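Local structure of penicillin binding protein 2X (Streptococcus thermophilus, 5U47) at residues Q364-G367 with D368-S372; S372-L375 with S376-K379; I412-Q416 with V417-R421; I395-N399 with S400-A404. The protein probably forms peptide cross-links between adjacent glycan strands of septal peptidoglycan as a divisome transpeptidase, of the kind that beta-lactams inactivate by acylating an essential serine. The protein carries 1 engineered substitution. All coordinates share one frame; numbering follows the deposited sequence.

Interaction 1. Residues Q364-G367 with D368-S372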
ATOM      1  N   GLN A 364      24.055 -15.944  18.533  0.60 42.99           N
ATOM      2  CA  GLN A 364      24.718 -17.211  18.874  0.60 45.89           C
ATOM      3  C   GLN A 364      24.276 -17.732  20.244  0.60 46.81           C
ATOM      4  O   GLN A 364      24.185 -18.936  20.446  0.60 48.09           O
ATOM      5  CB  GLN A 364      26.242 -17.057  18.836  0.60 47.57           C
ATOM      6  CG  GLN A 364      26.814 -16.805  17.446  0.60 47.02           C
ATOM      7  CD  GLN A 364      28.329 -16.680  17.435  0.60 48.76           C
ATOM      8  OE1 GLN A 364      28.995 -16.824  18.461  0.60 49.74           O
ATOM      9  NE2 GLN A 364      28.880 -16.410  16.263  0.60 49.75           N
ATOM     10  N   ALA A 365      23.986 -16.812  21.164  1.00 47.49           N
ATOM     11  CA  ALA A 365      23.544 -17.165  22.528  1.00 49.50           C
ATOM     12  C   ALA A 365      22.155 -17.782  22.539  1.00 49.32           C
ATOM     13  O   ALA A 365      21.856 -18.610  23.384  1.00 51.91           O
ATOM     14  CB  ALA A 365      23.562 -15.939  23.431  1.00 50.33           C
ATOM     15  N   MET A 366      21.291 -17.351  21.628  1.00 46.70           N
ATOM     16  CA  MET A 366      19.965 -17.948  21.553  1.00 46.53           C
ATOM     17  C   MET A 366      20.053 -19.159  20.623  1.00 45.78           C
ATOM     18  O   MET A 366      19.345 -20.136  20.815  1.00 46.64           O
ATOM     19  CB  MET A 366      18.888 -16.923  21.141  1.00 45.24           C
ATOM     20  CG  MET A 366      18.885 -16.455  19.710  1.00 44.65           C
ATOM     21  SD  MET A 366      17.547 -15.243  19.447  1.00 45.61           S
ATOM     22  CE  MET A 366      18.287 -13.753  20.117  1.00 44.57           C
ATOM     23  N   GLY A 367      20.956 -19.093  19.642  1.00 46.19           N
ATOM     24  CA  GLY A 367      21.165 -20.189  18.687  1.00 46.17           C
ATOM     25  C   GLY A 367      20.406 -19.996  17.387  1.00 45.71           C
ATOM     26  O   GLY A 367      19.365 -19.309  17.353  1.00 42.07           O
ATOM     27  N   ASP A 368      20.927 -20.605  16.321  1.00 46.10           N
ATOM     28  CA  ASP A 368      20.337 -20.515  14.977  1.00 46.26           C
ATOM     29  C   ASP A 368      18.888 -20.955  14.899  1.00 44.68           C
ATOM     30  O   ASP A 368      18.071 -20.275  14.300  1.00 43.15           O
ATOM     31  CB  ASP A 368      21.139 -21.347  13.963  1.00 48.26           C
ATOM     32  CG  ASP A 368      22.447 -20.678  13.538  1.00 49.57           C
ATOM     33  OD1 ASP A 368      22.820 -19.618  14.096  1.00 49.26           O
ATOM     34  OD2 ASP A 368      23.101 -21.223  12.622  1.00 50.67           O
ATOM     35  N   LYS A 369      18.581 -22.101  15.487  1.00 45.06           N
ATOM     36  CA  LYS A 369      17.220 -22.647  15.452  1.00 44.37           C
ATOM     37  C   LYS A 369      16.198 -21.668  16.047  1.00 42.83           C
ATOM     38  O   LYS A 369      15.137 -21.400  15.434  1.00 40.59           O
ATOM     39  CB  LYS A 369      17.189 -23.982  16.197  1.00 47.11           C
ATOM     40  CG  LYS A 369      15.825 -24.585  16.437  1.00 47.85           C
ATOM     41  CD  LYS A 369      15.976 -25.858  17.254  1.00 50.97           C
ATOM     42  CE  LYS A 369      14.652 -26.346  17.812  1.00 52.16           C
ATOM     43  NZ  LYS A 369      13.621 -26.508  16.757  1.00 54.03           N
ATOM     44  N   VAL A 370      16.521 -21.144  17.229  1.00 40.84           N
ATOM     45  CA  VAL A 370      15.656 -20.190  17.923  1.00 40.20           C
ATOM     46  C   VAL A 370      15.504 -18.893  17.111  1.00 39.12           C
ATOM     47  O   VAL A 370      14.382 -18.463  16.828  1.00 37.67           O
ATOM     48  CB  VAL A 370      16.177 -19.898  19.353  1.00 40.72           C
ATOM     49  CG1 VAL A 370      15.421 -18.730  19.982  1.00 40.48           C
ATOM     50  CG2 VAL A 370      16.045 -21.146  20.237  1.00 42.82           C
ATOM     51  N   TRP A 371      16.620 -18.282  16.725  1.00 37.30           N
ATOM     52  CA  TRP A 371      16.562 -17.054  15.928  1.00 36.14           C
ATOM     53  C   TRP A 371      15.765 -17.253  14.632  1.00 36.26           C
ATOM     54  O   TRP A 371      14.914 -16.418  14.281  1.00 34.92           O
ATOM     55  CB  TRP A 371      17.967 -16.507  15.641  1.00 35.74           C
ATOM     56  CG  TRP A 371      18.005 -15.289  14.721  1.00 34.48           C
ATOM     57  CD1 TRP A 371      18.760 -15.139  13.592  1.00 35.20           C
ATOM     58  CD2 TRP A 371      17.226 -14.082  14.840  1.00 33.17           C
ATOM     59  NE1 TRP A 371      18.508 -13.909  13.005  1.00 34.35           N
ATOM     60  CE2 TRP A 371      17.573 -13.246  13.754  1.00 32.67           C
ATOM     61  CE3 TRP A 371      16.267 -13.631  15.758  1.00 32.94           C
ATOM     62  CZ2 TRP A 371      16.999 -11.986  13.566  1.00 31.27           C
ATOM     63  CZ3 TRP A 371      15.691 -12.388  15.567  1.00 32.17           C
ATOM     64  CH2 TRP A 371      16.062 -11.575  14.483  1.00 31.32           C
ATOM     65  N   SER A 372      16.019 -18.349  13.933  1.00 36.91           N
ATOM     66  CA  SER A 372      15.332 -18.619  12.680  1.00 38.49           C
ATOM     67  C   SER A 372      13.793 -18.750  12.892  1.00 38.39           C
ATOM     68  O   SER A 372      12.982 -18.330  12.033  1.00 35.50           O
ATOM     69  CB  SER A 372      15.925 -19.862  12.012  1.00 41.24           C
ATOM     70  OG  SER A 372      15.196 -20.203  10.839  1.00 43.90           O
TER
HETATM   71  O   HOH W   1      18.723 -22.267  18.846  1.00 54.50           O
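D368 follows directly on G367, and its CB lies 3.8 Å from G367 C as the chain sets off into helix 368-377. Its carboxylate has OD1 close to the like-charged E363. V370 is the next residue to meet the first segment: CB and CG2 both rest against the carbonyl oxygen of M366, CG2 at 3.5 Å from M366 O. Its other methyl, CG1, stands 4.1 Å from M366 CB. One water joins the two residues by their backbones, giving a hydrogen bond to M366 O at 3.0 Å and taking one from V370 N.

The junction is a helix-to-helix turn within the transpeptidase domain. Helix 356-366 ends at M366, and G367, with a positive phi, both leaves that helix and serves as N-cap of the next. At these backbone angles a CB would jam against the carbonyl O of M366, which by itself calls for glycine. W371 N gives the first helical bond, to G367 O at 3.0 Å. W371 CB sits 4.0 Å from M366 SD. The sulfur also runs obliquely past the indole in a Met-aromatic contact, M366 SD lying 5.4 Å from the centroid of the W371 six-membered ring. What brings the M366 chain to this side is its first torsion, with CG wedged between its own N and carbonyl carbon (chi1 72°). The W371 ring NE1 is held elsewhere, by S406 OG. S372 N then donates to D368 O at 2.8 Å.

Interaction 2. Residues S372-L375 with S376-K379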
ATOM      1  N   SER A 372      16.019 -18.349  13.933  1.00 36.91           N
ATOM      2  CA  SER A 372      15.332 -18.619  12.680  1.00 38.49           C
ATOM      3  C   SER A 372      13.793 -18.750  12.892  1.00 38.39           C
ATOM      4  O   SER A 372      12.982 -18.330  12.033  1.00 35.50           O
ATOM      5  CB  SER A 372      15.925 -19.862  12.012  1.00 41.24           C
ATOM      6  OG  SER A 372      15.196 -20.203  10.839  1.00 43.90           O
ATOM      7  N   ASN A 373      13.414 -19.295  14.046  1.00 38.58           N
ATOM      8  CA  ASN A 373      12.014 -19.428  14.405  1.00 39.11           C
ATOM      9  C   ASN A 373      11.406 -18.048  14.723  1.00 36.84           C
ATOM     10  O   ASN A 373      10.234 -17.816  14.430  1.00 35.84           O
ATOM     11  CB  ASN A 373      11.847 -20.359  15.601  1.00 40.13           C
ATOM     12  CG  ASN A 373      10.403 -20.716  15.853  1.00 39.87           C
ATOM     13  OD1 ASN A 373       9.851 -20.383  16.901  1.00 39.06           O
ATOM     14  ND2 ASN A 373       9.763 -21.354  14.866  1.00 39.73           N
ATOM     15  N   TYR A 374      12.185 -17.151  15.341  1.00 36.43           N
ATOM     16  CA  TYR A 374      11.694 -15.777  15.597  1.00 35.79           C
ATOM     17  C   TYR A 374      11.424 -15.050  14.293  1.00 34.14           C
ATOM     18  O   TYR A 374      10.422 -14.342  14.184  1.00 33.81           O
ATOM     19  CB  TYR A 374      12.612 -14.945  16.510  1.00 34.97           C
ATOM     20  CG  TYR A 374      12.358 -15.170  17.987  1.00 35.41           C
ATOM     21  CD1 TYR A 374      11.225 -14.641  18.599  1.00 35.04           C
ATOM     22  CD2 TYR A 374      13.250 -15.905  18.784  1.00 37.53           C
ATOM     23  CE1 TYR A 374      10.969 -14.844  19.945  1.00 34.60           C
ATOM     24  CE2 TYR A 374      13.002 -16.108  20.136  1.00 35.96           C
ATOM     25  CZ  TYR A 374      11.859 -15.574  20.708  1.00 37.28           C
ATOM     26  OH  TYR A 374      11.587 -15.763  22.049  1.00 36.86           O
ATOM     27  N   LEU A 375      12.296 -15.237  13.302  1.00 33.40           N
ATOM     28  CA  LEU A 375      12.096 -14.616  11.993  1.00 32.93           C
ATOM     29  C   LEU A 375      10.829 -15.175  11.339  1.00 34.37           C
ATOM     30  O   LEU A 375      10.134 -14.478  10.597  1.00 29.87           O
ATOM     31  CB  LEU A 375      13.294 -14.846  11.089  1.00 33.41           C
ATOM     32  CG  LEU A 375      14.575 -14.084  11.427  1.00 34.16           C
ATOM     33  CD1 LEU A 375      15.746 -14.653  10.649  1.00 34.57           C
ATOM     34  CD2 LEU A 375      14.417 -12.596  11.136  1.00 34.10           C
ATOM     35  N   SER A 376      10.537 -16.441  11.622  1.00 34.85           N
ATOM     36  CA  SER A 376       9.338 -17.069  11.094  1.00 34.68           C
ATOM     37  C   SER A 376       8.098 -16.489  11.820  1.00 32.38           C
ATOM     38  O   SER A 376       7.100 -16.159  11.175  1.00 33.36           O
ATOM     39  CB  SER A 376       9.446 -18.591  11.223  1.00 38.05           C
ATOM     40  OG  SER A 376       8.361 -19.214  10.570  1.00 42.51           O
ATOM     41  N   LEU A 377       8.183 -16.313  13.139  1.00 30.42           N
ATOM     42  CA  LEU A 377       7.089 -15.698  13.911  1.00 30.35           C
ATOM     43  C   LEU A 377       6.826 -14.247  13.475  1.00 28.61           C
ATOM     44  O   LEU A 377       5.686 -13.777  13.515  1.00 25.96           O
ATOM     45  CB  LEU A 377       7.393 -15.734  15.401  1.00 32.23           C
ATOM     46  CG  LEU A 377       7.388 -17.106  16.094  1.00 34.18           C
ATOM     47  CD1 LEU A 377       7.797 -16.938  17.540  1.00 34.63           C
ATOM     48  CD2 LEU A 377       6.025 -17.779  16.016  1.00 35.49           C
ATOM     49  N   TYR A 378       7.902 -13.553  13.089  1.00 27.78           N
ATOM     50  CA  TYR A 378       7.828 -12.198  12.542  1.00 26.91           C
ATOM     51  C   TYR A 378       7.386 -12.213  11.052  1.00 25.68           C
ATOM     52  O   TYR A 378       7.213 -11.154  10.441  1.00 24.97           O
ATOM     53  CB  TYR A 378       9.150 -11.452  12.726  1.00 26.18           C
ATOM     54  CG  TYR A 378       9.283 -10.699  14.042  1.00 26.67           C
ATOM     55  CD1 TYR A 378       8.521  -9.554  14.277  1.00 25.80           C
ATOM     56  CD2 TYR A 378      10.217 -11.081  15.019  1.00 27.75           C
ATOM     57  CE1 TYR A 378       8.650  -8.828  15.447  1.00 26.65           C
ATOM     58  CE2 TYR A 378      10.353 -10.365  16.203  1.00 27.26           C
ATOM     59  CZ  TYR A 378       9.574  -9.230  16.412  1.00 27.71           C
ATOM     60  OH  TYR A 378       9.683  -8.494  17.584  1.00 28.05           O
ATOM     61  N   LYS A 379       7.257 -13.418  10.496  1.00 25.38           N
ATOM     62  CA  LYS A 379       6.744 -13.679   9.142  1.00 26.85           C
ATOM     63  C   LYS A 379       7.601 -13.259   7.958  1.00 26.45           C
ATOM     64  O   LYS A 379       7.082 -13.105   6.823  1.00 26.47           O
ATOM     65  CB  LYS A 379       5.309 -13.144   8.972  1.00 27.37           C
ATOM     66  CG  LYS A 379       4.297 -13.810   9.887  1.00 29.78           C
ATOM     67  CD  LYS A 379       2.896 -13.284   9.611  1.00 31.75           C
ATOM     68  CE  LYS A 379       1.866 -13.949  10.506  1.00 35.40           C
ATOM     69  NZ  LYS A 379       1.646 -15.379  10.152  1.00 38.50           N
TER
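The ring of Y378 meets the carbonyl of Y374 at its edge, with CD2 3.4 Å from Y374 O and close to the ring plane. Within these segments nothing lies over its faces; A422, A425 and I426 of helix 416-427 touch the side chain, as does M300. The ring of Y374 has L377 obliquely beside it, CD1 to CD1 at 4.3 Å. The third flat group is the amide of N373, whose OD1 comes within 4.1 Å of L377 CD1, the two side chains running at a slant to each other. N373 CG is anti to the backbone N (chi1 -170°), which turns the amide along the helix towards that leucine.

Beneath the side chains runs the C-terminal turn of the helix. L377 N donates to N373 O at 2.9 Å and Y378 N to Y374 O at the same length; S376 N to S372 O is longer, 3.1 Å, and more bent. K379 then takes a positive phi, and its N-H to S376 O (2.8 Å) is one of the two bonds back of a Schellman motif.

Y374 O is thus engaged twice, by the backbone N-H of Y378 and by the ring edge of the same residue, whose edge hydrogens carry a slight positive charge, so the contact is probably mildly attractive. Both tyrosines are buried, yet their hydroxyls are satisfied on helix 297-308, Y374 OH by N307 ND2 and Y378 OH by S303 OG. An apolar layer with polar ends thereby joins the two helices.

Interaction 3. Residues I412-Q416 with V417-R421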
ATOM      1  N   ILE A 412      19.458 -11.595   4.203  1.00 31.85           N
ATOM      2  CA  ILE A 412      18.014 -11.758   4.277  1.00 31.66           C
ATOM      3  C   ILE A 412      17.386 -10.613   3.468  1.00 30.97           C
ATOM      4  O   ILE A 412      17.852  -9.483   3.537  1.00 30.98           O
ATOM      5  CB  ILE A 412      17.499 -11.781   5.740  1.00 31.78           C
ATOM      6  CG1 ILE A 412      15.988 -12.037   5.777  1.00 32.79           C
ATOM      7  CG2 ILE A 412      17.812 -10.483   6.481  1.00 32.36           C
ATOM      8  CD1 ILE A 412      15.452 -12.335   7.159  1.00 32.47           C
ATOM      9  N   SER A 413      16.367 -10.920   2.674  1.00 30.59           N
ATOM     10  CA  SER A 413      15.702  -9.923   1.849  1.00 30.10           C
ATOM     11  C   SER A 413      14.284  -9.724   2.306  1.00 28.66           C
ATOM     12  O   SER A 413      13.561 -10.698   2.534  1.00 27.82           O
ATOM     13  CB  SER A 413      15.690 -10.349   0.396  1.00 31.40           C
ATOM     14  OG  SER A 413      17.010 -10.420  -0.076  1.00 35.65           O
ATOM     15  N   VAL A 414      13.895  -8.460   2.415  1.00 26.04           N
ATOM     16  CA  VAL A 414      12.545  -8.077   2.854  1.00 24.83           C
ATOM     17  C   VAL A 414      11.942  -7.013   1.941  1.00 23.70           C
ATOM     18  O   VAL A 414      12.637  -6.451   1.088  1.00 23.90           O
ATOM     19  CB  VAL A 414      12.587  -7.451   4.270  1.00 24.65           C
ATOM     20  CG1 VAL A 414      13.266  -8.381   5.259  1.00 26.43           C
ATOM     21  CG2 VAL A 414      13.278  -6.080   4.271  1.00 24.33           C
ATOM     22  N   THR A 415      10.648  -6.748   2.126  1.00 22.93           N
ATOM     23  CA  THR A 415       9.981  -5.631   1.500  1.00 22.40           C
ATOM     24  C   THR A 415       9.722  -4.644   2.629  1.00 22.50           C
ATOM     25  O   THR A 415       9.738  -5.005   3.819  1.00 21.70           O
ATOM     26  CB  THR A 415       8.615  -5.997   0.890  1.00 22.84           C
ATOM     27  OG1 THR A 415       7.767  -6.519   1.914  1.00 21.56           O
ATOM     28  CG2 THR A 415       8.786  -7.022  -0.174  1.00 24.24           C
ATOM     29  N   GLN A 416       9.471  -3.392   2.262  1.00 22.59           N
ATOM     30  CA  GLN A 416       9.191  -2.355   3.249  1.00 21.81           C
ATOM     31  C   GLN A 416       7.981  -2.737   4.085  1.00 22.44           C
ATOM     32  O   GLN A 416       7.979  -2.566   5.318  1.00 20.66           O
ATOM     33  CB  GLN A 416       8.932  -0.993   2.569  1.00 22.82           C
ATOM     34  CG  GLN A 416       8.542   0.069   3.611  1.00 23.98           C
ATOM     35  CD  GLN A 416       8.212   1.437   3.077  1.00 24.37           C
ATOM     36  OE1 GLN A 416       7.794   2.301   3.854  1.00 26.05           O
ATOM     37  NE2 GLN A 416       8.352   1.650   1.767  1.00 24.03           N
ATOM     38  N   VAL A 417       6.948  -3.255   3.424  1.00 20.04           N
ATOM     39  CA  VAL A 417       5.724  -3.603   4.145  1.00 20.19           C
ATOM     40  C   VAL A 417       5.950  -4.768   5.143  1.00 20.28           C
ATOM     41  O   VAL A 417       5.297  -4.808   6.176  1.00 20.09           O
ATOM     42  CB  VAL A 417       4.531  -3.783   3.198  1.00 20.31           C
ATOM     43  CG1 VAL A 417       4.700  -5.042   2.343  1.00 20.78           C
ATOM     44  CG2 VAL A 417       3.218  -3.773   3.973  1.00 20.38           C
ATOM     45  N   GLN A 418       6.883  -5.685   4.857  1.00 20.47           N
ATOM     46  CA  GLN A 418       7.244  -6.738   5.840  1.00 21.51           C
ATOM     47  C   GLN A 418       7.900  -6.114   7.083  1.00 22.13           C
ATOM     48  O   GLN A 418       7.621  -6.510   8.227  1.00 21.33           O
ATOM     49  CB  GLN A 418       8.154  -7.788   5.221  1.00 20.96           C
ATOM     50  CG  GLN A 418       7.435  -8.714   4.264  1.00 21.89           C
ATOM     51  CD  GLN A 418       8.364  -9.688   3.591  1.00 23.53           C
ATOM     52  OE1 GLN A 418       9.489  -9.331   3.223  1.00 25.02           O
ATOM     53  NE2 GLN A 418       7.889 -10.919   3.386  1.00 23.07           N
ATOM     54  N   MET A 419       8.750  -5.107   6.862  1.00 21.90           N
ATOM     55  CA  MET A 419       9.354  -4.416   7.984  1.00 21.80           C
ATOM     56  C   MET A 419       8.293  -3.695   8.808  1.00 21.56           C
ATOM     57  O   MET A 419       8.315  -3.750  10.030  1.00 20.78           O
ATOM     58  CB  MET A 419      10.441  -3.433   7.525  1.00 23.12           C
ATOM     59  CG  MET A 419      11.656  -4.113   6.889  1.00 24.20           C
ATOM     60  SD  MET A 419      12.489  -5.300   7.973  1.00 26.76           S
ATOM     61  CE  MET A 419      13.075  -4.255   9.300  1.00 26.88           C
ATOM     62  N   LEU A 420       7.362  -3.014   8.142  1.00 21.81           N
ATOM     63  CA  LEU A 420       6.298  -2.299   8.853  1.00 22.20           C
ATOM     64  C   LEU A 420       5.479  -3.251   9.715  1.00 21.53           C
ATOM     65  O   LEU A 420       5.165  -2.938  10.858  1.00 20.82           O
ATOM     66  CB  LEU A 420       5.383  -1.542   7.874  1.00 21.32           C
ATOM     67  CG  LEU A 420       6.058  -0.416   7.049  1.00 22.11           C
ATOM     68  CD1 LEU A 420       5.058   0.175   6.060  1.00 22.51           C
ATOM     69  CD2 LEU A 420       6.606   0.689   7.951  1.00 22.09           C
ATOM     70  N   ARG A 421       5.135  -4.394   9.137  1.00 20.83           N
ATOM     71  CA  ARG A 421       4.361  -5.413   9.834  1.00 21.71           C
ATOM     72  C   ARG A 421       5.107  -5.867  11.112  1.00 21.18           C
ATOM     73  O   ARG A 421       4.515  -5.948  12.186  1.00 21.14           O
ATOM     74  CB  ARG A 421       4.127  -6.597   8.908  1.00 21.40           C
ATOM     75  CG  ARG A 421       3.398  -7.762   9.539  1.00 22.40           C
ATOM     76  CD  ARG A 421       3.155  -8.891   8.540  1.00 23.15           C
ATOM     77  NE  ARG A 421       4.412  -9.382   8.006  1.00 24.23           N
ATOM     78  CZ  ARG A 421       4.557 -10.310   7.052  1.00 24.80           C
ATOM     79  NH1 ARG A 421       5.773 -10.629   6.651  1.00 26.28           N
ATOM     80  NH2 ARG A 421       3.526 -10.911   6.494  1.00 25.75           N
TER
HETATM   81  O   HOH W   2      11.254 -11.294   4.076  1.00 26.95           O
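The extended side chain of Q418 reaches back along the first turn to T415, where its oxygen accepts from the backbone N of T415, the residue whose hydroxyl caps Q418 N. T415 N donates to Q418 OE1 at 3.0 Å, from 24° out of the amide plane, and Q418 N donates to T415 OG1 at 3.2 Å (152°). The threonine hydroxyl is in place because OG1 sits between its own N and carbonyl carbon, chi1 59°. The aliphatic part of the glutamine lies against the same hydroxyl, with Q418 CG 3.2 Å from T415 OG1. A water gives a second hydrogen bond to Q418 OE1, at 2.8 Å, and another to S413 O, so the glutamine oxygen is gripped twice. The amide is fixed at its nitrogen as well: NE2 is bonded to I382 O and S393 O.

These reciprocal bonds are a capping box at the N terminus of helix 416-427, with glutamine in the acidic residue's usual role. The helix follows the short strand 412-413 and packs on the antiparallel sheet of the transpeptidase domain, M419 and L420 touching Y544 of strand 541-548. Helical bonding begins with M419 N to T415 O, and L420 N to Q416 O follows at 2.9 Å.

V414 and M419 also meet, crossing at about a right angle, CG2 of the valine 3.7 Å from CG of the methionine. The extended Q416 chain carries its amide to T249 OG1 and R285 O, while its OE1 lies 4.1 Å from L420 CD1.

Interaction 4. Residues I395-N399 with S400-A404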
ATOM      1  N   ILE A 395      13.208 -13.002   0.748  1.00 31.98           N
ATOM      2  CA  ILE A 395      14.010 -14.250   0.658  1.00 34.89           C
ATOM      3  C   ILE A 395      14.668 -14.498   1.997  1.00 33.34           C
ATOM      4  O   ILE A 395      15.416 -13.652   2.481  1.00 31.67           O
ATOM      5  CB  ILE A 395      15.110 -14.155  -0.427  1.00 37.06           C
ATOM      6  CG1 ILE A 395      14.507 -13.787  -1.789  1.00 38.14           C
ATOM      7  CG2 ILE A 395      15.891 -15.476  -0.542  1.00 40.61           C
ATOM      8  CD1 ILE A 395      15.539 -13.501  -2.875  1.00 39.93           C
ATOM      9  N   VAL A 396      14.390 -15.653   2.599  1.00 33.79           N
ATOM     10  CA  VAL A 396      14.992 -16.022   3.874  1.00 33.59           C
ATOM     11  C   VAL A 396      15.818 -17.287   3.654  1.00 34.55           C
ATOM     12  O   VAL A 396      15.333 -18.258   3.113  1.00 32.97           O
ATOM     13  CB  VAL A 396      13.940 -16.233   4.957  1.00 34.62           C
ATOM     14  CG1 VAL A 396      14.601 -16.659   6.263  1.00 35.36           C
ATOM     15  CG2 VAL A 396      13.127 -14.958   5.141  1.00 35.32           C
ATOM     16  N   SER A 397      17.078 -17.242   4.064  1.00 34.26           N
ATOM     17  CA  SER A 397      17.994 -18.344   3.856  1.00 36.80           C
ATOM     18  C   SER A 397      18.088 -19.224   5.076  1.00 37.98           C
ATOM     19  O   SER A 397      17.955 -18.754   6.203  1.00 38.87           O
ATOM     20  CB  SER A 397      19.390 -17.802   3.545  1.00 36.25           C
ATOM     21  OG  SER A 397      20.323 -18.848   3.468  1.00 36.44           O
ATOM     22  N   GLN A 398      18.313 -20.503   4.851  1.00 39.53           N
ATOM     23  CA  GLN A 398      18.523 -21.416   5.978  1.00 41.91           C
ATOM     24  C   GLN A 398      20.007 -21.805   6.106  1.00 41.49           C
ATOM     25  O   GLN A 398      20.331 -22.738   6.819  1.00 42.49           O
ATOM     26  CB  GLN A 398      17.574 -22.621   5.912  1.00 43.80           C
ATOM     27  CG  GLN A 398      16.073 -22.245   5.940  1.00 45.03           C
ATOM     28  CD  GLN A 398      15.660 -21.390   7.149  1.00 47.11           C
ATOM     29  OE1 GLN A 398      16.204 -21.536   8.250  1.00 51.82           O
ATOM     30  NE2 GLN A 398      14.677 -20.501   6.946  1.00 44.46           N
ATOM     31  N   ASN A 399      20.899 -21.072   5.420  1.00 39.11           N
ATOM     32  CA  ASN A 399      22.341 -21.297   5.529  1.00 39.71           C
ATOM     33  C   ASN A 399      22.828 -20.665   6.842  1.00 38.09           C
ATOM     34  O   ASN A 399      22.456 -19.532   7.149  1.00 34.89           O
ATOM     35  CB  ASN A 399      23.062 -20.653   4.349  1.00 40.15           C
ATOM     36  CG  ASN A 399      24.548 -20.883   4.381  1.00 42.70           C
ATOM     37  OD1 ASN A 399      25.316 -20.013   4.803  1.00 44.74           O
ATOM     38  ND2 ASN A 399      24.968 -22.057   3.964  1.00 43.77           N
ATOM     39  N   SER A 400      23.670 -21.382   7.592  1.00 38.92           N
ATOM     40  CA  SER A 400      24.132 -20.926   8.920  1.00 39.31           C
ATOM     41  C   SER A 400      24.761 -19.532   8.904  1.00 38.49           C
ATOM     42  O   SER A 400      24.530 -18.741   9.808  1.00 36.58           O
ATOM     43  CB  SER A 400      25.097 -21.933   9.559  1.00 41.43           C
ATOM     44  OG  SER A 400      26.331 -21.981   8.851  1.00 45.17           O
ATOM     45  N   VAL A 401      25.537 -19.243   7.868  1.00 38.83           N
ATOM     46  CA  VAL A 401      26.168 -17.932   7.726  1.00 39.24           C
ATOM     47  C   VAL A 401      25.115 -16.825   7.556  1.00 36.59           C
ATOM     48  O   VAL A 401      25.209 -15.791   8.223  1.00 35.85           O
ATOM     49  CB  VAL A 401      27.175 -17.900   6.554  1.00 39.94           C
ATOM     50  CG1 VAL A 401      27.814 -16.514   6.446  1.00 39.83           C
ATOM     51  CG2 VAL A 401      28.233 -18.974   6.742  1.00 42.11           C
ATOM     52  N   ASN A 402      24.121 -17.035   6.683  1.00 36.13           N
ATOM     53  CA  ASN A 402      23.047 -16.054   6.497  1.00 35.34           C
ATOM     54  C   ASN A 402      22.231 -15.857   7.778  1.00 34.86           C
ATOM     55  O   ASN A 402      21.830 -14.746   8.067  1.00 33.61           O
ATOM     56  CB  ASN A 402      22.056 -16.450   5.401  1.00 35.89           C
ATOM     57  CG  ASN A 402      22.667 -16.460   4.027  1.00 37.97           C
ATOM     58  OD1 ASN A 402      23.463 -17.308   3.715  1.00 39.94           O
ATOM     59  ND2 ASN A 402      22.220 -15.546   3.169  1.00 41.49           N
ATOM     60  N   ILE A 403      21.961 -16.935   8.518  1.00 35.50           N
ATOM     61  CA  ILE A 403      21.184 -16.829   9.764  1.00 35.88           C
ATOM     62  C   ILE A 403      21.901 -15.903  10.762  1.00 36.21           C
ATOM     63  O   ILE A 403      21.256 -15.069  11.401  1.00 35.34           O
ATOM     64  CB  ILE A 403      20.883 -18.202  10.388  1.00 38.05           C
ATOM     65  CG1 ILE A 403      19.951 -19.005   9.475  1.00 38.52           C
ATOM     66  CG2 ILE A 403      20.196 -18.038  11.744  1.00 37.86           C
ATOM     67  CD1 ILE A 403      19.739 -20.436   9.934  1.00 39.84           C
ATOM     68  N   ALA A 404      23.226 -16.018  10.867  1.00 36.49           N
ATOM     69  CA  ALA A 404      23.996 -15.125  11.748  1.00 37.09           C
ATOM     70  C   ALA A 404      23.951 -13.680  11.229  1.00 36.33           C
ATOM     71  O   ALA A 404      23.728 -12.742  11.983  1.00 36.52           O
ATOM     72  CB  ALA A 404      25.438 -15.590  11.867  1.00 38.64           C
TER
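N399 and N402 set their side-chain amides at right angles, one plane turned 90° from the other. OD1 of N402 approaches N399 CB to 3.4 Å. The two OD1 atoms are both acceptors and form no bond. N402 is held from elsewhere, its ND2 bonded to G411 O.

The side chain of N399 points the same way as that of V401 and lies alongside it. CG is anti to the backbone N (chi1 -178°), which carries OD1 over the first turn of helix 400-405, where V401 N donates to N399 OD1 at 3.2 Å in a weak, bent bond (133°). This is the N-cap of the helix, and the first full helical bond is I403 N to N399 O, at 3.0 Å. S397 faces N402: CB lies 3.5 Å from N402 CB, and OG 3.4 Å from N402 CG. S397 OG also accepts from N399 N at 3.0 Å, an ST turn that sets up the cap residue just before the helix begins. I403 CD1 lies 3.9 Å from Q398 O, and the bent side chain of Q398 crosses that of I403 at a slant.

The connection runs from strand 395-396, paired with strand 412-413, through the ST turn into helix 400-405. Around it, S400 and I403 pack on D368 of helix 368-377, I403 also reaches W371, and A404 meets E363 of helix 356-366. Q398 OE1 is bonded to S372 OG on helix 368-377.

How the interactions relate
Every contact is local, and none nests inside or crosses another. From the N terminus, interaction 1 turns helix 356-366 into helix 368-377, and interaction 2, sharing S372 with it, carries that helix to its end. Interaction 4 comes next, where strand 395-396 passes into helix 400-405, and interaction 3 last, where strand 412-413 leads into helix 416-427. The two-stranded sheet 395-396/412-413 links the approaches to helices 400-405 and 416-427, S413 N lying 2.9 Å from I395 O. S372 and Q398 join helix 368-377 to interaction 4, and K379 beside R421 brings the end of helix 368-377 to helix 416-427.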